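Local coordinates for subtilisin-like protein (Prochloron didemni, PDB 3ZXY), which probably cleaves peptide bonds as a serine endopeptidase of the subtilisin family, this chain being the protease domain of the longer PatA protein, at residues 106-111 and 223-228. The protein carries 1 engineered substitution. Residues are numbered along the deposited sequence; the frame is centred on the assembly and turned at random.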
loop_
_atom_site.group_PDB
_atom_site.type_symbol
_atom_site.label_atom_id
_atom_site.label_comp_id
_atom_site.label_asym_id
_atom_site.label_seq_id
_atom_site.Cartn_x
_atom_site.Cartn_y
_atom_site.Cartn_z
ATOM N N ALA A 106 -1.096 0.159 -13.731
ATOM C CA ALA A 106 -0.737 -0.293 -12.393
ATOM C C ALA A 106 -1.184 -1.735 -12.180
ATOM O O ALA A 106 -2.281 -2.111 -12.586
ATOM C CB ALA A 106 -1.379 0.595 -11.322
ATOM N N HIS A 107 -0.339 -2.526 -11.521
ATOM C CA HIS A 107 -0.730 -3.842 -10.993
ATOM C C HIS A 107 -1.235 -3.737 -9.572
ATOM O O HIS A 107 -2.109 -4.496 -9.156
ATOM C CB HIS A 107 0.456 -4.804 -10.999
ATOM C CG HIS A 107 0.935 -5.151 -12.360
ATOM N ND1 HIS A 107 1.980 -4.537 -12.938
ATOM C CD2 HIS A 107 0.485 -6.101 -13.261
ATOM C CE1 HIS A 107 2.174 -5.041 -14.158
ATOM N NE2 HIS A 107 1.263 -6.010 -14.364
ATOM N N ILE A 108 -0.642 -2.817 -8.810
ATOM C CA ILE A 108 -0.939 -2.598 -7.404
ATOM C C ILE A 108 -1.124 -1.101 -7.223
ATOM O O ILE A 108 -0.382 -0.308 -7.815
ATOM C CB ILE A 108 0.214 -3.085 -6.493
ATOM C CG1 ILE A 108 0.345 -4.600 -6.553
ATOM C CG2 ILE A 108 0.026 -2.625 -5.039
ATOM C CD1 ILE A 108 1.728 -5.078 -6.168
ATOM N N ILE A 109 -2.141 -0.736 -6.447
ATOM C CA ILE A 109 -2.422 0.662 -6.086
ATOM C C ILE A 109 -2.378 0.741 -4.561
ATOM O O ILE A 109 -3.193 0.133 -3.877
ATOM C CB ILE A 109 -3.790 1.118 -6.636
ATOM C CG1 ILE A 109 -3.784 1.071 -8.164
ATOM C CG2 ILE A 109 -4.129 2.541 -6.160
ATOM C CD1 ILE A 109 -5.122 1.399 -8.808
ATOM N N ASN A 110 -1.393 1.461 -4.046
ATOM C CA ASN A 110 -1.253 1.682 -2.596
ATOM C C ASN A 110 -2.021 2.933 -2.213
ATOM O O ASN A 110 -1.736 4.013 -2.728
ATOM C CB ASN A 110 0.232 1.858 -2.252
ATOM C CG ASN A 110 0.495 1.995 -0.758
ATOM O OD1 ASN A 110 0.867 1.019 -0.104
ATOM N ND2 ASN A 110 0.276 3.194 -0.193
ATOM N N ILE A 111 -2.983 2.789 -1.309
ATOM C CA ILE A 111 -3.715 3.956 -0.775
ATOM C C ILE A 111 -3.593 3.948 0.749
ATOM O O ILE A 111 -4.359 3.291 1.458
ATOM C CB ILE A 111 -5.189 3.951 -1.194
ATOM C CG1 ILE A 111 -5.316 3.892 -2.718
ATOM C CG2 ILE A 111 -5.910 5.177 -0.634
ATOM C CD1 ILE A 111 -6.742 3.939 -3.228
ATOM N N LEU A 223 6.689 -7.965 -4.907
ATOM C CA LEU A 223 7.667 -9.040 -4.983
ATOM C C LEU A 223 7.018 -10.366 -5.376
ATOM O O LEU A 223 7.617 -11.134 -6.124
ATOM C CB LEU A 223 8.431 -9.189 -3.670
ATOM C CG LEU A 223 9.296 -7.986 -3.284
ATOM C CD1 LEU A 223 9.976 -8.280 -1.961
ATOM C CD2 LEU A 223 10.336 -7.668 -4.361
ATOM N N LEU A 224 5.814 -10.632 -4.888
ATOM C CA LEU A 224 5.105 -11.859 -5.287
ATOM C C LEU A 224 4.726 -11.826 -6.772
ATOM O O LEU A 224 4.886 -12.821 -7.479
ATOM C CB LEU A 224 3.896 -12.093 -4.385
ATOM C CG LEU A 224 4.252 -12.507 -2.953
ATOM C CD1 LEU A 224 3.043 -12.300 -2.042
ATOM C CD2 LEU A 224 4.723 -13.964 -2.906
ATOM N N LEU A 225 4.241 -10.695 -7.267
ATOM C CA LEU A 225 4.015 -10.540 -8.706
ATOM C C LEU A 225 5.299 -10.717 -9.500
ATOM O O LEU A 225 5.298 -11.310 -10.567
ATOM C CB LEU A 225 3.396 -9.176 -9.019
ATOM C CG LEU A 225 1.981 -8.926 -8.523
ATOM C CD1 LEU A 225 1.633 -7.450 -8.710
ATOM C CD2 LEU A 225 1.008 -9.812 -9.287
ATOM N N SER A 226 6.398 -10.179 -8.991
ATOM C CA SER A 226 7.679 -10.289 -9.667
ATOM C C SER A 226 8.094 -11.759 -9.763
ATOM O O SER A 226 8.635 -12.205 -10.784
ATOM C CB SER A 226 8.723 -9.462 -8.929
ATOM O OG SER A 226 8.389 -8.077 -8.993
ATOM N N GLU A 227 7.809 -12.507 -8.705
ATOM C CA GLU A 227 8.069 -13.941 -8.722
ATOM C C GLU A 227 7.215 -14.663 -9.760
ATOM O O GLU A 227 7.690 -15.575 -10.427
ATOM C CB GLU A 227 7.854 -14.529 -7.328
ATOM C CG GLU A 227 8.587 -15.846 -7.128
ATOM C CD GLU A 227 10.100 -15.684 -7.159
ATOM O OE1 GLU A 227 10.618 -14.596 -6.785
ATOM O OE2 GLU A 227 10.787 -16.646 -7.558
ATOM N N GLN A 228 5.951 -14.282 -9.895
ATOM C CA GLN A 228 5.114 -14.865 -10.925
ATOM C C GLN A 228 5.733 -14.660 -12.297
ATOM O O GLN A 228 5.799 -15.600 -13.096
ATOM C CB GLN A 228 3.690 -14.296 -10.880
ATOM C CG GLN A 228 2.891 -14.751 -9.673
ATOM C CD GLN A 228 1.527 -14.097 -9.567
ATOM O OE1 GLN A 228 1.321 -12.982 -10.015
ATOM N NE2 GLN A 228 0.590 -14.782 -8.907
#
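Between segment 106-111 and a late turn of helix 210-230, the backbones come nearest at His107 and Leu225, whose CA atoms are 8.5 Å apart, so side chains alone bridge the gap. Leu225 does so with a single methyl: its CD1 lies 3.7 Å from CB of His107 and 3.5 Å from CD1 of Ile108, a close approach for two methyl carbons. The side chains of Ile108 and Leu225 run antiparallel and overlap at their ends, and CG1 of Ile108 also lies 3.8 Å from that methyl. With CG1 anti to its carbonyl carbon (chi1 -67°) and the chain extended beyond it (chi2 157°), Ile108 carries CD1 out to the helix, where it also touches Ala221 and Ala222, whose small side chains are consistent with so close an approach. In the subtilisin-like fold, strand 108-111 lies in the middle of the seven-stranded parallel sheet, and helix 210-230 packs against it; the helix's first turn, far from this contact, holds Ala211, the engineered replacement of the predicted nucleophilic serine. Branching at CB suits isoleucine to an extended strand, whereas leucine branches only at CG, sparing the helix backbone and setting its methyls further out. CB of His107 rests against Leu225, while ring ND1 accepts a hydrogen bond from the backbone N of Arg11 on adjacent strand 11-16, leaving the apolar base of the side chain to meet the leucine.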